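PDB 3OVG: amidohydrolase from Mycoplasma synoviae, which hydrolyses phosphorylated furanose lactones, D-xylono- and L-arabino-1,4-lactone 5-phosphate, and carboxy 1,4-lactones, using two zinc ions per subunit. Local coordinates for residues K53-F58 / G93-S98; L271-G276 / A296-R301. All coordinates share one frame; numbering follows the deposited sequence.

Contact 1: K53-F58 / G93-S98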
loop_
_atom_site.group_PDB
_atom_site.type_symbol
_atom_site.label_atom_id
_atom_site.label_comp_id
_atom_site.label_asym_id
_atom_site.label_seq_id
_atom_site.Cartn_x
_atom_site.Cartn_y
_atom_site.Cartn_z
ATOM N N LYS A 53 4.573 -36.638 -2.770
ATOM C CA LYS A 53 6.024 -36.847 -2.656
ATOM C C LYS A 53 6.525 -36.348 -1.308
ATOM O O LYS A 53 7.388 -36.953 -0.709
ATOM C CB LYS A 53 6.786 -36.125 -3.776
ATOM C CG LYS A 53 6.434 -36.586 -5.202
ATOM C CD LYS A 53 7.011 -35.595 -6.235
ATOM C CE LYS A 53 6.751 -36.098 -7.662
ATOM N NZ LYS A 53 7.090 -35.093 -8.723
ATOM N N GLU A 54 5.991 -35.230 -0.820
ATOM C CA GLU A 54 6.411 -34.752 0.504
ATOM C C GLU A 54 6.021 -35.771 1.582
ATOM O O GLU A 54 6.826 -36.130 2.449
ATOM C CB GLU A 54 5.847 -33.341 0.817
ATOM C CG GLU A 54 6.543 -32.572 1.957
ATOM C CD GLU A 54 7.969 -32.071 1.594
ATOM O OE1 GLU A 54 8.446 -32.278 0.442
ATOM O OE2 GLU A 54 8.620 -31.487 2.478
ATOM N N PHE A 55 4.774 -36.241 1.525
ATOM C CA PHE A 55 4.276 -37.202 2.496
ATOM C C PHE A 55 5.176 -38.459 2.535
ATOM O O PHE A 55 5.507 -38.958 3.624
ATOM C CB PHE A 55 2.837 -37.593 2.158
ATOM C CG PHE A 55 2.012 -38.037 3.359
ATOM C CD1 PHE A 55 2.575 -38.819 4.373
ATOM C CD2 PHE A 55 0.684 -37.652 3.478
ATOM C CE1 PHE A 55 1.829 -39.235 5.478
ATOM C CE2 PHE A 55 -0.089 -38.064 4.583
ATOM C CZ PHE A 55 0.495 -38.850 5.595
ATOM N N LYS A 56 5.562 -38.951 1.347
ATOM C CA LYS A 56 6.483 -40.098 1.216
ATOM C C LYS A 56 7.851 -39.837 1.867
ATOM O O LYS A 56 8.451 -40.736 2.464
ATOM C CB LYS A 56 6.656 -40.492 -0.261
ATOM C CG LYS A 56 5.385 -41.157 -0.867
ATOM C CD LYS A 56 5.503 -41.422 -2.386
ATOM C CE LYS A 56 4.353 -42.313 -2.913
ATOM N NZ LYS A 56 4.218 -42.334 -4.423
ATOM N N GLU A 57 8.365 -38.619 1.767
ATOM C CA GLU A 57 9.602 -38.337 2.503
ATOM C C GLU A 57 9.405 -38.441 4.027
ATOM O O GLU A 57 10.257 -38.957 4.771
ATOM C CB GLU A 57 10.163 -36.970 2.118
ATOM C CG GLU A 57 10.751 -36.996 0.733
ATOM C CD GLU A 57 11.247 -35.646 0.260
ATOM O OE1 GLU A 57 11.592 -34.777 1.097
ATOM O OE2 GLU A 57 11.275 -35.451 -0.984
ATOM N N PHE A 58 8.280 -37.922 4.492
ATOM C CA PHE A 58 7.931 -38.001 5.903
ATOM C C PHE A 58 7.832 -39.456 6.361
ATOM O O PHE A 58 8.289 -39.799 7.435
ATOM C CB PHE A 58 6.609 -37.251 6.109
ATOM C CG PHE A 58 6.009 -37.363 7.493
ATOM C CD1 PHE A 58 6.530 -36.636 8.545
ATOM C CD2 PHE A 58 4.880 -38.134 7.709
ATOM C CE1 PHE A 58 5.963 -36.670 9.792
ATOM C CE2 PHE A 58 4.297 -38.198 8.978
ATOM C CZ PHE A 58 4.843 -37.469 10.030
ATOM N N GLY A 93 0.570 -44.493 5.697
ATOM C CA GLY A 93 0.279 -43.093 5.984
ATOM C C GLY A 93 -1.179 -42.884 6.386
ATOM O O GLY A 93 -2.061 -43.526 5.814
ATOM N N ASN A 94 -1.436 -42.003 7.359
ATOM C CA ASN A 94 -2.809 -41.646 7.734
ATOM C C ASN A 94 -3.025 -40.138 7.670
ATOM O O ASN A 94 -2.113 -39.354 8.001
ATOM C CB ASN A 94 -3.163 -42.077 9.164
ATOM C CG ASN A 94 -2.936 -43.574 9.429
ATOM O OD1 ASN A 94 -1.989 -43.956 10.148
ATOM N ND2 ASN A 94 -3.808 -44.420 8.870
ATOM N N VAL A 95 -4.232 -39.735 7.281
ATOM C CA VAL A 95 -4.626 -38.326 7.317
ATOM C C VAL A 95 -5.861 -38.087 8.202
ATOM O O VAL A 95 -6.880 -38.808 8.125
ATOM C CB VAL A 95 -4.895 -37.799 5.920
ATOM C CG1 VAL A 95 -5.360 -36.333 5.988
ATOM C CG2 VAL A 95 -3.630 -37.946 5.043
ATOM N N ILE A 96 -5.762 -37.083 9.064
ATOM C CA ILE A 96 -6.893 -36.704 9.886
ATOM C C ILE A 96 -7.249 -35.291 9.488
ATOM O O ILE A 96 -6.389 -34.412 9.470
ATOM C CB ILE A 96 -6.563 -36.786 11.368
ATOM C CG1 ILE A 96 -6.346 -38.254 11.774
ATOM C CG2 ILE A 96 -7.698 -36.134 12.201
ATOM C CD1 ILE A 96 -5.953 -38.405 13.263
HETATM N N MSE A 97 -8.508 -35.062 9.129
HETATM C CA MSE A 97 -8.893 -33.733 8.682
HETATM C C MSE A 97 -9.746 -33.043 9.740
HETATM O O MSE A 97 -10.217 -33.702 10.666
HETATM C CB MSE A 97 -9.630 -33.814 7.335
HETATM C CG MSE A 97 -8.665 -34.131 6.179
HETATM SE SE MSE A 97 -9.713 -34.067 4.502
HETATM C CE MSE A 97 -9.759 -32.113 4.186
ATOM N N SER A 98 -9.988 -31.737 9.567
ATOM C CA SER A 98 -10.589 -30.944 10.635
ATOM C C SER A 98 -11.923 -30.365 10.281
ATOM O O SER A 98 -12.176 -29.997 9.115
ATOM C CB SER A 98 -9.660 -29.809 11.026
ATOM O OG SER A 98 -10.169 -29.101 12.144
#
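Phe-55 carries a buried apolar contact between helix 48-60 and the start of strand 94-97. It is helix-on-strand packing in the TIM-barrel fold of the phosphotriesterase family. Helix 48-60 precedes strand 63-68, which lies beside 94-97 in the parallel sheet. Phe-55 touches both strand 63-68, through Ile-66, and its neighbour 94-97.

The Phe-55 ring extends from the helix and meets the strand with its edge. Its CG lies anti to the backbone N (chi1 -153°), and this sends the ring out toward Gly-93, Asn-94 and Val-95. CE2 of Phe-55 packs on CG2 of Val-95 at 3.6 Å. CG2 sits near the plane of the ring, so the methyl touches the rim and not the face. Val-95 has CG1 anti to its backbone N (chi1 178°), which leaves CG2 beside that N and next to the ring. The backbone O of Asn-94 also lies in the ring plane, 3.6 Å from CZ of Phe-55. Gly-93 approaches obliquely, its CA 4.2 Å from CE1 of Phe-55.

Other parts of the barrel complete the surroundings. Phe-55 also packs on Ile-84 and Val-88 of helix 78-88. Its ring meets that of Phe-29 at about 15° between planes.

The helix and strand are joined here by van der Waals contact and shape. The weakly positive ring edge facing the Asn-94 carbonyl O may add a small electrostatic attraction.

Contact 2: L271-G276 / A296-R301. With ZN (zinc ion), chain G.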
loop_
_atom_site.group_PDB
_atom_site.type_symbol
_atom_site.label_atom_id
_atom_site.label_comp_id
_atom_site.label_asym_id
_atom_site.label_seq_id
_atom_site.Cartn_x
_atom_site.Cartn_y
_atom_site.Cartn_z
ATOM N N LEU A 271 4.514 -32.141 18.369
ATOM C CA LEU A 271 5.315 -31.416 17.379
ATOM C C LEU A 271 4.565 -31.376 16.039
ATOM O O LEU A 271 3.627 -32.134 15.824
ATOM C CB LEU A 271 6.674 -32.078 17.192
ATOM C CG LEU A 271 7.807 -31.708 18.166
ATOM C CD1 LEU A 271 9.090 -32.400 17.728
ATOM C CD2 LEU A 271 7.989 -30.188 18.157
ATOM N N SER A 272 5.007 -30.491 15.158
ATOM C CA SER A 272 4.342 -30.197 13.894
ATOM C C SER A 272 5.291 -29.323 13.084
ATOM O O SER A 272 6.227 -28.749 13.640
ATOM C CB SER A 272 3.042 -29.443 14.131
ATOM O OG SER A 272 3.286 -28.157 14.682
ATOM N N LEU A 273 5.075 -29.243 11.777
ATOM C CA LEU A 273 5.816 -28.304 10.944
ATOM C C LEU A 273 4.918 -27.080 10.586
ATOM O O LEU A 273 5.413 -25.968 10.327
ATOM C CB LEU A 273 6.367 -29.000 9.689
ATOM C CG LEU A 273 7.718 -29.697 9.887
ATOM C CD1 LEU A 273 8.508 -28.920 10.934
ATOM C CD2 LEU A 273 7.584 -31.125 10.316
ATOM N N ASP A 274 3.598 -27.273 10.622
ATOM C CA ASP A 274 2.706 -26.238 10.157
ATOM C C ASP A 274 3.232 -25.645 8.832
ATOM O O ASP A 274 3.436 -24.429 8.720
ATOM C CB ASP A 274 2.550 -25.128 11.218
ATOM C CG ASP A 274 1.518 -24.081 10.793
ATOM O OD1 ASP A 274 0.622 -24.463 10.042
ATOM O OD2 ASP A 274 1.607 -22.902 11.177
ATOM N N ALA A 275 3.457 -26.506 7.836
ATOM C CA ALA A 275 4.017 -26.072 6.557
ATOM C C ALA A 275 2.889 -25.529 5.672
ATOM O O ALA A 275 2.465 -26.166 4.694
ATOM C CB ALA A 275 4.752 -27.244 5.883
ATOM N N GLY A 276 2.402 -24.343 6.025
ATOM C CA GLY A 276 1.192 -23.811 5.417
ATOM C C GLY A 276 1.415 -22.697 4.412
ATOM O O GLY A 276 0.477 -21.972 4.078
ATOM N N ALA A 296 10.853 -33.441 5.979
ATOM C CA ALA A 296 12.010 -34.259 6.344
ATOM C C ALA A 296 12.928 -33.535 7.333
ATOM O O ALA A 296 13.640 -34.173 8.119
ATOM C CB ALA A 296 12.797 -34.719 5.095
ATOM N N TYR A 297 12.916 -32.208 7.270
ATOM C CA TYR A 297 13.694 -31.355 8.183
ATOM C C TYR A 297 13.454 -31.708 9.656
ATOM O O TYR A 297 14.381 -31.604 10.487
ATOM C CB TYR A 297 13.337 -29.888 7.966
ATOM C CG TYR A 297 14.201 -28.863 8.722
ATOM C CD1 TYR A 297 13.762 -28.323 9.917
ATOM C CD2 TYR A 297 15.421 -28.398 8.201
ATOM C CE1 TYR A 297 14.513 -27.369 10.601
ATOM C CE2 TYR A 297 16.185 -27.446 8.880
ATOM C CZ TYR A 297 15.719 -26.947 10.094
ATOM O OH TYR A 297 16.407 -26.000 10.809
ATOM N N LEU A 298 12.218 -32.115 9.980
ATOM C CA LEU A 298 11.889 -32.493 11.348
ATOM C C LEU A 298 12.897 -33.538 11.849
ATOM O O LEU A 298 13.478 -33.389 12.920
ATOM C CB LEU A 298 10.452 -33.030 11.456
ATOM C CG LEU A 298 10.115 -33.566 12.855
ATOM C CD1 LEU A 298 10.192 -32.431 13.859
ATOM C CD2 LEU A 298 8.757 -34.240 12.925
ATOM N N PHE A 299 13.118 -34.562 11.029
ATOM C CA PHE A 299 13.930 -35.720 11.370
ATOM C C PHE A 299 15.414 -35.464 11.116
ATOM O O PHE A 299 16.256 -35.840 11.925
ATOM C CB PHE A 299 13.464 -36.916 10.543
ATOM C CG PHE A 299 12.027 -37.284 10.778
ATOM C CD1 PHE A 299 11.674 -38.106 11.837
ATOM C CD2 PHE A 299 11.023 -36.778 9.973
ATOM C CE1 PHE A 299 10.370 -38.450 12.042
ATOM C CE2 PHE A 299 9.705 -37.120 10.200
ATOM C CZ PHE A 299 9.384 -37.945 11.232
ATOM N N ASP A 300 15.720 -34.815 9.998
ATOM C CA ASP A 300 17.108 -34.602 9.596
ATOM C C ASP A 300 17.851 -33.569 10.442
ATOM O O ASP A 300 19.066 -33.625 10.560
ATOM C CB ASP A 300 17.157 -34.126 8.151
ATOM C CG ASP A 300 16.700 -35.179 7.171
ATOM O OD1 ASP A 300 16.571 -36.367 7.562
ATOM O OD2 ASP A 300 16.466 -34.799 5.998
ATOM N N ARG A 301 17.118 -32.625 11.031
ATOM C CA ARG A 301 17.736 -31.431 11.646
ATOM C C ARG A 301 17.137 -31.127 13.016
ATOM O O ARG A 301 17.852 -30.959 14.000
ATOM C CB ARG A 301 17.561 -30.192 10.732
ATOM C CG ARG A 301 18.350 -30.264 9.404
ATOM C CD ARG A 301 19.798 -29.824 9.615
ATOM N NE ARG A 301 19.895 -28.365 9.740
ATOM C CZ ARG A 301 19.992 -27.556 8.685
ATOM N NH1 ARG A 301 20.041 -28.064 7.449
ATOM N NH2 ARG A 301 20.065 -26.250 8.850
HETATM ZN ZN ZN G . -1.555 -24.036 10.072
HETATM O O HOH W 1 -0.683 -22.061 11.010
HETATM O O HOH W 2 -1.461 -22.356 8.216
#
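Leu-273 packs against a helix, while the very next residue, Asp-274, binds zinc. The loop 271-276 thus has an apolar side against helix 296-309 and a metal-binding side toward the active site.

Leu-298 is the helix residue that receives both leucines. CD2 of Leu-273 rests on CB of Leu-298 at 3.6 Å, close to the helix backbone. CD1 of Leu-271 meets CD1 of Leu-298 at a looser 4.0 Å. Leu-298 has CG anti to its backbone N (chi1 174°), which brings CD1 to Leu-271 while CB meets Leu-273. The second torsion of Leu-273 is -31°, away from the usual staggered positions, and its CD2 branch makes the touch.

Asp-274 takes no part in the helix packing and reaches the zinc. Its OD1 binds the zinc ion at 2.2 Å, whereas OD2 stays 3.5 Å from the metal, so the carboxylate coordinates through one oxygen. Two waters also bind the zinc, and His-26, His-28 and the carbamylated Lys-155 complete its site. Backbone hydrogen bonds join Leu-271 with Cys-25, at the end of strand 22-25, and Asp-274 with His-26. Ala-275 centres an inverse gamma turn.

Farther along the helix, CB of Arg-301 lies over one face of the Tyr-297 ring, toward its rim, and NH1 of Arg-301 forms a salt bridge to Glu-197 of a second subunit.

Across the two segments the chemistry is purely aliphatic. Leu-271 and Leu-273 pack on the helix, and Asp-274, next in the chain after Leu-273, is left to coordinate the zinc. The loop thus meets the helix by apolar packing, with no directional bond, right next to a metal ligand.

How the contacts relate
Both contacts are buried, and their centres lie 12 Å apart within one barrel domain. They use different elements: contact 1 joins helix 48-60 to strand 94-97, and contact 2 joins the loop after strand 269-271 to helix 296-309. The two helices nevertheless touch, with CD1 of Phe-58 3.6 Å from CE2 of Phe-299. Contact 1 sets one aromatic ring edge against a methyl and a carbonyl oxygen. Contact 2 is aliphatic and is built from leucine branches. Their places differ too. The side chain of Val-95 in contact 1 lies about 13 Å from a zinc ion, while contact 2 includes a zinc ligand.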